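Local coordinates for choline binding protein A (Lactobacillus salivarius str. Ren, PDB 5GT1) that probably takes part as a surface protein in adhesion to intestinal epithelial cells, and carries a zinc-binding M23 peptidase domain that may cut peptidoglycan, at residues Glu50-Asn54 and Gly55-Gly59; Tyr85-Gly88 and Leu89-Tyr92; Trp160-Pro163 and Arg164-Ile167. All coordinates share one frame; numbering follows the deposited sequence.

How the interactions relate
All three contacts reach the same antiparallel sheet of the M23 peptidase domain, but only interaction 1 holds a ligand of the zinc ion, H57. Interaction 2 is a hairpin end whose centre lies about 17 Å from that of interaction 1, yet the side chain of L89 comes within about 9 Å of the metal. Interaction 3 starts the C-terminal helix; it touches interaction 1, with W160 NE1 packed 3.5 Å from D58 OD2, and the P163 side chain also stands about 9 Å from zinc. Interactions 2 and 3, with centres about 21 Å apart, lie on opposite sides of the chain's centre and do not touch.

Interaction 1. Residues Glu50-Asn54 and Gly55-Gly59; sequences EFRMN and GFHDG. With ZN (zinc ion), chain B.
The amide of G55 reaches back to R52 O at 2.8 Å, closing a tight turn over M53 and N54, whose backbone angles are those of a type II turn. A second turn overlaps it: F56 N donates to M53 O at 3.3 Å. Together they fold the chain back so that R52 and H57 come face to face. The R52 side chain runs extended from CG to NE (chi2 -174°, chi3 -176°), which carries the guanidinium out over the imidazole. The two planes lie 15° apart with centres at 3.7 Å, NH2 sitting above the middle of the ring. F51 covers the opposite face of the guanidinium with CZ, so the group is sandwiched. At its edge, in plane, NH2 donates to water 1 at 2.7 Å, and NH1 is held by A40 O. Zinc is bound by H57 NE2 at 2.1 Å and, more distantly, by water 1 at 2.5 Å. R52 is thus a second-shell residue that grips both a protein ligand and a water of the site, with a weak, long ion pair to D61. An alanine here would remove the guanidinium and would probably leave water 1 and A40 O without this donor and one face of the H57 ring uncovered. The other ring nitrogen, ND1, is hydrogen-bonded to L42 O; this and the metal fix the ring's rotation. D61 and H137 complete the protein ligands. The loop 50-54 joins strand 44-45 to strand 56-63, where H57 pairs with G44 and its ring meets that of H137 on strand 135-141.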
loop_
_atom_site.group_PDB
_atom_site.type_symbol
_atom_site.label_atom_id
_atom_site.label_comp_id
_atom_site.label_asym_id
_atom_site.label_seq_id
_atom_site.Cartn_x
_atom_site.Cartn_y
_atom_site.Cartn_z
ATOM N N GLU A 50 15.331 4.325 -11.379
ATOM C CA GLU A 50 16.558 3.561 -11.675
ATOM C C GLU A 50 17.414 3.319 -10.449
ATOM O O GLU A 50 18.231 2.402 -10.442
ATOM C CB GLU A 50 17.410 4.239 -12.752
ATOM C CG GLU A 50 16.736 4.369 -14.109
ATOM C CD GLU A 50 15.901 5.637 -14.231
ATOM O OE1 GLU A 50 15.810 6.408 -13.238
ATOM O OE2 GLU A 50 15.342 5.860 -15.330
ATOM N N PHE A 51 17.229 4.134 -9.414
ATOM C CA PHE A 51 17.986 3.984 -8.163
ATOM C C PHE A 51 17.658 2.706 -7.381
ATOM O O PHE A 51 18.443 2.288 -6.529
ATOM C CB PHE A 51 17.820 5.224 -7.267
ATOM C CG PHE A 51 16.441 5.379 -6.673
ATOM C CD1 PHE A 51 16.163 4.920 -5.384
ATOM C CD2 PHE A 51 15.420 5.993 -7.396
ATOM C CE1 PHE A 51 14.888 5.064 -4.833
ATOM C CE2 PHE A 51 14.147 6.140 -6.849
ATOM C CZ PHE A 51 13.884 5.678 -5.564
ATOM N N ARG A 52 16.504 2.089 -7.659
ATOM C CA ARG A 52 16.108 0.847 -6.982
ATOM C C ARG A 52 16.707 -0.371 -7.685
ATOM O O ARG A 52 16.985 -0.312 -8.883
ATOM C CB ARG A 52 14.583 0.705 -6.945
ATOM C CG ARG A 52 13.873 1.766 -6.130
ATOM C CD ARG A 52 12.385 1.464 -6.023
ATOM N NE ARG A 52 11.662 2.523 -5.318
ATOM C CZ ARG A 52 11.024 3.536 -5.912
ATOM N NH1 ARG A 52 11.025 3.657 -7.238
ATOM N NH2 ARG A 52 10.395 4.439 -5.172
ATOM N N MET A 53 16.888 -1.464 -6.935
ATOM C CA MET A 53 17.388 -2.731 -7.482
ATOM C C MET A 53 16.513 -3.162 -8.639
ATOM O O MET A 53 15.274 -3.172 -8.525
ATOM C CB MET A 53 17.378 -3.840 -6.426
ATOM C CG MET A 53 18.606 -3.920 -5.533
ATOM S SD MET A 53 18.470 -5.317 -4.385
ATOM C CE MET A 53 18.580 -6.721 -5.503
ATOM N N ASN A 54 17.167 -3.514 -9.745
ATOM C CA ASN A 54 16.504 -3.861 -11.004
ATOM C C ASN A 54 15.598 -2.755 -11.553
ATOM O O ASN A 54 14.806 -3.004 -12.459
ATOM C CB ASN A 54 15.707 -5.169 -10.868
ATOM C CG ASN A 54 16.523 -6.290 -10.245
ATOM O OD1 ASN A 54 16.019 -7.053 -9.414
ATOM N ND2 ASN A 54 17.782 -6.402 -10.648
ATOM N N GLY A 55 15.713 -1.546 -11.001
ATOM C CA GLY A 55 14.850 -0.421 -11.395
ATOM C C GLY A 55 13.358 -0.676 -11.203
ATOM O O GLY A 55 12.524 -0.067 -11.889
ATOM N N PHE A 56 13.019 -1.567 -10.268
ATOM C CA PHE A 56 11.635 -2.003 -10.078
ATOM C C PHE A 56 11.076 -1.499 -8.756
ATOM O O PHE A 56 11.717 -1.632 -7.702
ATOM C CB PHE A 56 11.540 -3.525 -10.126
ATOM C CG PHE A 56 10.144 -4.059 -9.924
ATOM C CD1 PHE A 56 9.171 -3.889 -10.906
ATOM C CD2 PHE A 56 9.800 -4.736 -8.754
ATOM C CE1 PHE A 56 7.881 -4.378 -10.725
ATOM C CE2 PHE A 56 8.512 -5.236 -8.573
ATOM C CZ PHE A 56 7.556 -5.057 -9.565
ATOM N N HIS A 57 9.876 -0.922 -8.821
ATOM C CA HIS A 57 9.162 -0.464 -7.629
ATOM C C HIS A 57 7.951 -1.348 -7.450
ATOM O O HIS A 57 7.055 -1.358 -8.309
ATOM C CB HIS A 57 8.760 0.996 -7.806
ATOM C CG HIS A 57 8.134 1.619 -6.576
ATOM N ND1 HIS A 57 7.127 2.521 -6.653
ATOM C CD2 HIS A 57 8.383 1.416 -5.207
ATOM C CE1 HIS A 57 6.764 2.888 -5.399
ATOM N NE2 HIS A 57 7.532 2.213 -4.520
ATOM N N ASP A 58 7.901 -2.083 -6.337
ATOM C CA ASP A 58 6.869 -3.107 -6.119
ATOM C C ASP A 58 5.567 -2.558 -5.511
ATOM O O ASP A 58 4.750 -3.321 -4.993
ATOM C CB ASP A 58 7.414 -4.276 -5.252
ATOM C CG ASP A 58 7.680 -3.883 -3.789
ATOM O OD1 ASP A 58 7.804 -2.674 -3.466
ATOM O OD2 ASP A 58 7.759 -4.802 -2.943
ATOM N N GLY A 59 5.381 -1.246 -5.553
ATOM C CA GLY A 59 4.192 -0.662 -4.947
ATOM C C GLY A 59 3.959 0.715 -5.495
ATOM O O GLY A 59 4.542 1.083 -6.518
HETATM ZN ZN ZN B . 7.728 2.626 -2.442
HETATM O O HOH W 1 9.809 4.037 -2.576
HETATM O O HOH W 2 9.495 1.209 -2.120
HETATM O O HOH W 3 8.489 3.292 -0.553
#

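Interaction 2. Residues Tyr85-Gly88 and Leu89-Tyr92; sequences YIAG and LENY
L89 closes the bend and packs back on I86: CD1 meets I86 CG2 at 4.0 Å, the two side chains lying alongside and pointing the same way. Its other methyl, CD2, rests over one face of the Y92 ring, toward the rim. I150 of helix 146-151 and Q105 of strand 101-108 also touch L89.

E90 does the polar work. Its side chain is bent (chi2 -52°), bringing the carboxylate back across the turn. OE2 takes the amide of G88 at 2.8 Å in a nearly straight bond (175°), met from above the carboxylate plane. OE1 comes 3.0 Å from Y85 OH, a possible hydrogen bond, with the Y85 ring almost perpendicular to the carboxylate. One acid therefore spans the loop, meeting the strand on one oxygen and the bend on the other. In the backbone, E90 O accepts from I86 N at 3.2 Å, while the return bond, E90 N to I86 O, is weak.

N91 pairs with Y85 in a non-hydrogen-bonded position, and its OD1 lies at the edge of the Y85 ring, 3.6 Å from CD1. The amide is anchored elsewhere, ND2 donating to F108 O.

Y92 turns its ring across I86, whose CD1 lies 3.8 Å from Y92 CE2 and 3.5 Å from Y92 OH. M147 of helix 146-151 touches both side chains, and Y92 OH has a weak bond to Q82.

The whole is a tight beta-hairpin: I86 and E90 are the last antiparallel pair, with three residues between them, joining strand 78-86 to strand 92-96 in the sheet of this M23 domain.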
loop_
_atom_site.group_PDB
_atom_site.type_symbol
_atom_site.label_atom_id
_atom_site.label_comp_id
_atom_site.label_asym_id
_atom_site.label_seq_id
_atom_site.Cartn_x
_atom_site.Cartn_y
_atom_site.Cartn_z
ATOM N N TYR A 85 7.632 -4.984 11.876
ATOM C CA TYR A 85 8.696 -4.057 11.532
ATOM C C TYR A 85 9.779 -4.797 10.749
ATOM O O TYR A 85 10.339 -5.781 11.247
ATOM C CB TYR A 85 9.327 -3.426 12.790
ATOM C CG TYR A 85 10.480 -2.523 12.426
ATOM C CD1 TYR A 85 10.257 -1.194 12.099
ATOM C CD2 TYR A 85 11.795 -3.018 12.343
ATOM C CE1 TYR A 85 11.295 -0.368 11.722
ATOM C CE2 TYR A 85 12.840 -2.199 11.953
ATOM C CZ TYR A 85 12.588 -0.879 11.649
ATOM O OH TYR A 85 13.619 -0.043 11.269
ATOM N N ILE A 86 10.076 -4.325 9.539
ATOM C CA ILE A 86 11.230 -4.797 8.788
ATOM C C ILE A 86 11.856 -3.543 8.206
ATOM O O ILE A 86 11.190 -2.830 7.440
ATOM C CB ILE A 86 10.823 -5.754 7.643
ATOM C CG1 ILE A 86 10.266 -7.071 8.206
ATOM C CG2 ILE A 86 12.003 -6.008 6.704
ATOM C CD1 ILE A 86 9.489 -7.887 7.189
ATOM N N ALA A 87 13.113 -3.250 8.559
ATOM C CA ALA A 87 13.755 -2.023 8.073
ATOM C C ALA A 87 13.657 -1.967 6.543
ATOM O O ALA A 87 13.913 -2.967 5.873
ATOM C CB ALA A 87 15.203 -1.925 8.531
ATOM N N GLY A 88 13.268 -0.811 6.007
ATOM C CA GLY A 88 12.909 -0.695 4.588
ATOM C C GLY A 88 11.402 -0.538 4.410
ATOM O O GLY A 88 10.943 0.432 3.819
ATOM N N LEU A 89 10.630 -1.501 4.913
ATOM C CA LEU A 89 9.179 -1.343 5.042
ATOM C C LEU A 89 8.877 -0.488 6.268
ATOM O O LEU A 89 7.778 0.091 6.398
ATOM C CB LEU A 89 8.508 -2.704 5.215
ATOM C CG LEU A 89 8.466 -3.674 4.025
ATOM C CD1 LEU A 89 9.803 -4.359 3.815
ATOM C CD2 LEU A 89 7.373 -4.713 4.262
ATOM N N GLU A 90 9.863 -0.410 7.167
ATOM C CA GLU A 90 9.663 0.150 8.514
ATOM C C GLU A 90 8.449 -0.535 9.174
ATOM O O GLU A 90 8.293 -1.750 9.039
ATOM C CB GLU A 90 9.554 1.684 8.457
ATOM C CG GLU A 90 10.749 2.365 7.787
ATOM C CD GLU A 90 12.099 1.935 8.365
ATOM O OE1 GLU A 90 12.287 2.084 9.585
ATOM O OE2 GLU A 90 12.976 1.452 7.604
ATOM N N ASN A 91 7.588 0.214 9.867
ATOM C CA ASN A 91 6.378 -0.383 10.450
ATOM C C ASN A 91 5.313 -0.597 9.362
ATOM O O ASN A 91 4.995 0.339 8.607
ATOM C CB ASN A 91 5.827 0.492 11.585
ATOM C CG ASN A 91 6.830 0.675 12.713
ATOM O OD1 ASN A 91 7.087 -0.251 13.470
ATOM N ND2 ASN A 91 7.420 1.860 12.803
ATOM N N TYR A 92 4.782 -1.814 9.269
ATOM C CA TYR A 92 3.806 -2.118 8.217
ATOM C C TYR A 92 2.573 -2.859 8.727
ATOM O O TYR A 92 2.620 -3.541 9.752
ATOM C CB TYR A 92 4.468 -2.888 7.069
ATOM C CG TYR A 92 4.968 -4.250 7.496
ATOM C CD1 TYR A 92 4.157 -5.380 7.365
ATOM C CD2 TYR A 92 6.232 -4.401 8.049
ATOM C CE1 TYR A 92 4.595 -6.634 7.769
ATOM C CE2 TYR A 92 6.691 -5.656 8.454
ATOM C CZ TYR A 92 5.864 -6.764 8.319
ATOM O OH TYR A 92 6.293 -8.009 8.720
#

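Interaction 3. Residues Trp160-Pro163 and Arg164-Ile167; sequences WLDP and RALI
From D162 the chain leaves an extended stretch and enters a helix, whose first two backbone bonds here run from L166 N to D162 O (3.1 Å) and from I167 N to P163 O (2.9 Å). The first is nearly straight, at 164°, and lies in the carbonyl plane. D162 stands at the N-cap: with CG anti to its own N (chi1 -177°) the carboxylate swings over the start of the helix, and OD1 takes R164 N at 2.9 Å from above the carboxylate plane. The negative charge there would probably be favoured by the helix end. OD2 accepts from water 4 at 2.6 Å, and that water accepts in turn from R164 NE at 3.1 Å, in the plane of the guanidinium. The charged ends of the two side chains are bridged by this water, with D162 OD2 and R164 NE 5.0 Å apart, so they make no direct salt bridge.

L161, just before the cap, meets L166 with CD1 to CD2 at 4.3 Å. This is a hydrophobic staple, the apolar clasp that often accompanies an N-cap, linking strand 160-161 to the C-terminal helix 163-173. P163 fills the first helical position, where a missing N-H costs no helical bond. I167 leans back on it, CD1 lying 3.4 Å from P163 O.

These apolar groups face the sheet of the domain. P163 packs on I140 and L60, L166 on I140, and I167 on L138. On the other strand residue, W160, NE1 donates to A149 O. The R164 side chain, bent at chi3, touches F37 and L42, with a weak, long ion pair to E34.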
loop_
_atom_site.group_PDB
_atom_site.type_symbol
_atom_site.label_atom_id
_atom_site.label_comp_id
_atom_site.label_asym_id
_atom_site.label_seq_id
_atom_site.Cartn_x
_atom_site.Cartn_y
_atom_site.Cartn_z
ATOM N N TRP A 160 3.877 -8.720 -7.545
ATOM C CA TRP A 160 3.244 -7.469 -7.136
ATOM C C TRP A 160 2.480 -6.899 -8.287
ATOM O O TRP A 160 2.899 -7.015 -9.447
ATOM C CB TRP A 160 4.305 -6.483 -6.640
ATOM C CG TRP A 160 4.987 -6.984 -5.389
ATOM C CD1 TRP A 160 6.237 -7.627 -5.278
ATOM C CD2 TRP A 160 4.457 -6.942 -4.028
ATOM N NE1 TRP A 160 6.503 -7.950 -3.974
ATOM C CE2 TRP A 160 5.469 -7.572 -3.169
ATOM C CE3 TRP A 160 3.287 -6.448 -3.448
ATOM C CZ2 TRP A 160 5.296 -7.682 -1.786
ATOM C CZ3 TRP A 160 3.119 -6.577 -2.066
ATOM C CH2 TRP A 160 4.104 -7.175 -1.252
ATOM N N LEU A 161 1.340 -6.300 -7.969
ATOM C CA LEU A 161 0.442 -5.724 -8.946
ATOM C C LEU A 161 0.408 -4.210 -8.808
ATOM O O LEU A 161 0.689 -3.671 -7.732
ATOM C CB LEU A 161 -0.973 -6.297 -8.758
ATOM C CG LEU A 161 -1.052 -7.819 -8.629
ATOM C CD1 LEU A 161 -2.444 -8.273 -8.213
ATOM C CD2 LEU A 161 -0.604 -8.507 -9.921
ATOM N N ASP A 162 0.056 -3.527 -9.896
ATOM C CA ASP A 162 0.009 -2.068 -9.894
ATOM C C ASP A 162 -1.203 -1.590 -9.080
ATOM O O ASP A 162 -2.340 -1.773 -9.521
ATOM C CB ASP A 162 -0.060 -1.538 -11.333
ATOM C CG ASP A 162 -0.043 -0.014 -11.402
ATOM O OD1 ASP A 162 -0.100 0.668 -10.348
ATOM O OD2 ASP A 162 0.034 0.501 -12.532
ATOM N N PRO A 163 -0.967 -0.994 -7.881
ATOM C CA PRO A 163 -2.112 -0.566 -7.080
ATOM C C PRO A 163 -2.905 0.552 -7.748
ATOM O O PRO A 163 -4.110 0.656 -7.505
ATOM C CB PRO A 163 -1.467 -0.052 -5.773
ATOM C CG PRO A 163 -0.145 -0.763 -5.712
ATOM C CD PRO A 163 0.308 -0.763 -7.158
ATOM N N ARG A 164 -2.246 1.382 -8.563
ATOM C CA ARG A 164 -2.960 2.489 -9.217
ATOM C C ARG A 164 -4.044 1.951 -10.151
ATOM O O ARG A 164 -5.201 2.365 -10.068
ATOM C CB ARG A 164 -2.030 3.440 -9.975
ATOM C CG ARG A 164 -2.803 4.628 -10.548
ATOM C CD ARG A 164 -1.921 5.751 -11.039
ATOM N NE ARG A 164 -1.229 5.368 -12.253
ATOM C CZ ARG A 164 -0.661 6.228 -13.100
ATOM N NH1 ARG A 164 -0.710 7.549 -12.890
ATOM N NH2 ARG A 164 -0.042 5.764 -14.174
ATOM N N ALA A 165 -3.647 1.029 -11.024
ATOM C CA ALA A 165 -4.555 0.378 -11.958
ATOM C C ALA A 165 -5.648 -0.385 -11.231
ATOM O O ALA A 165 -6.812 -0.306 -11.604
ATOM C CB ALA A 165 -3.780 -0.544 -12.900
ATOM N N LEU A 166 -5.280 -1.121 -10.185
ATOM C CA LEU A 166 -6.250 -1.881 -9.401
ATOM C C LEU A 166 -7.322 -1.033 -8.707
ATOM O O LEU A 166 -8.502 -1.355 -8.772
ATOM C CB LEU A 166 -5.544 -2.734 -8.348
ATOM C CG LEU A 166 -5.653 -4.253 -8.481
ATOM C CD1 LEU A 166 -4.996 -4.728 -9.757
ATOM C CD2 LEU A 166 -4.987 -4.922 -7.294
ATOM N N ILE A 167 -6.900 0.019 -8.007
ATOM C CA ILE A 167 -7.843 0.874 -7.276
ATOM C C ILE A 167 -8.722 1.636 -8.267
ATOM O O ILE A 167 -9.942 1.719 -8.105
ATOM C CB ILE A 167 -7.106 1.858 -6.330
ATOM C CG1 ILE A 167 -6.438 1.086 -5.180
ATOM C CG2 ILE A 167 -8.082 2.890 -5.776
ATOM C CD1 ILE A 167 -5.273 1.830 -4.549
HETATM O O HOH W 4 -1.117 2.589 -13.604
#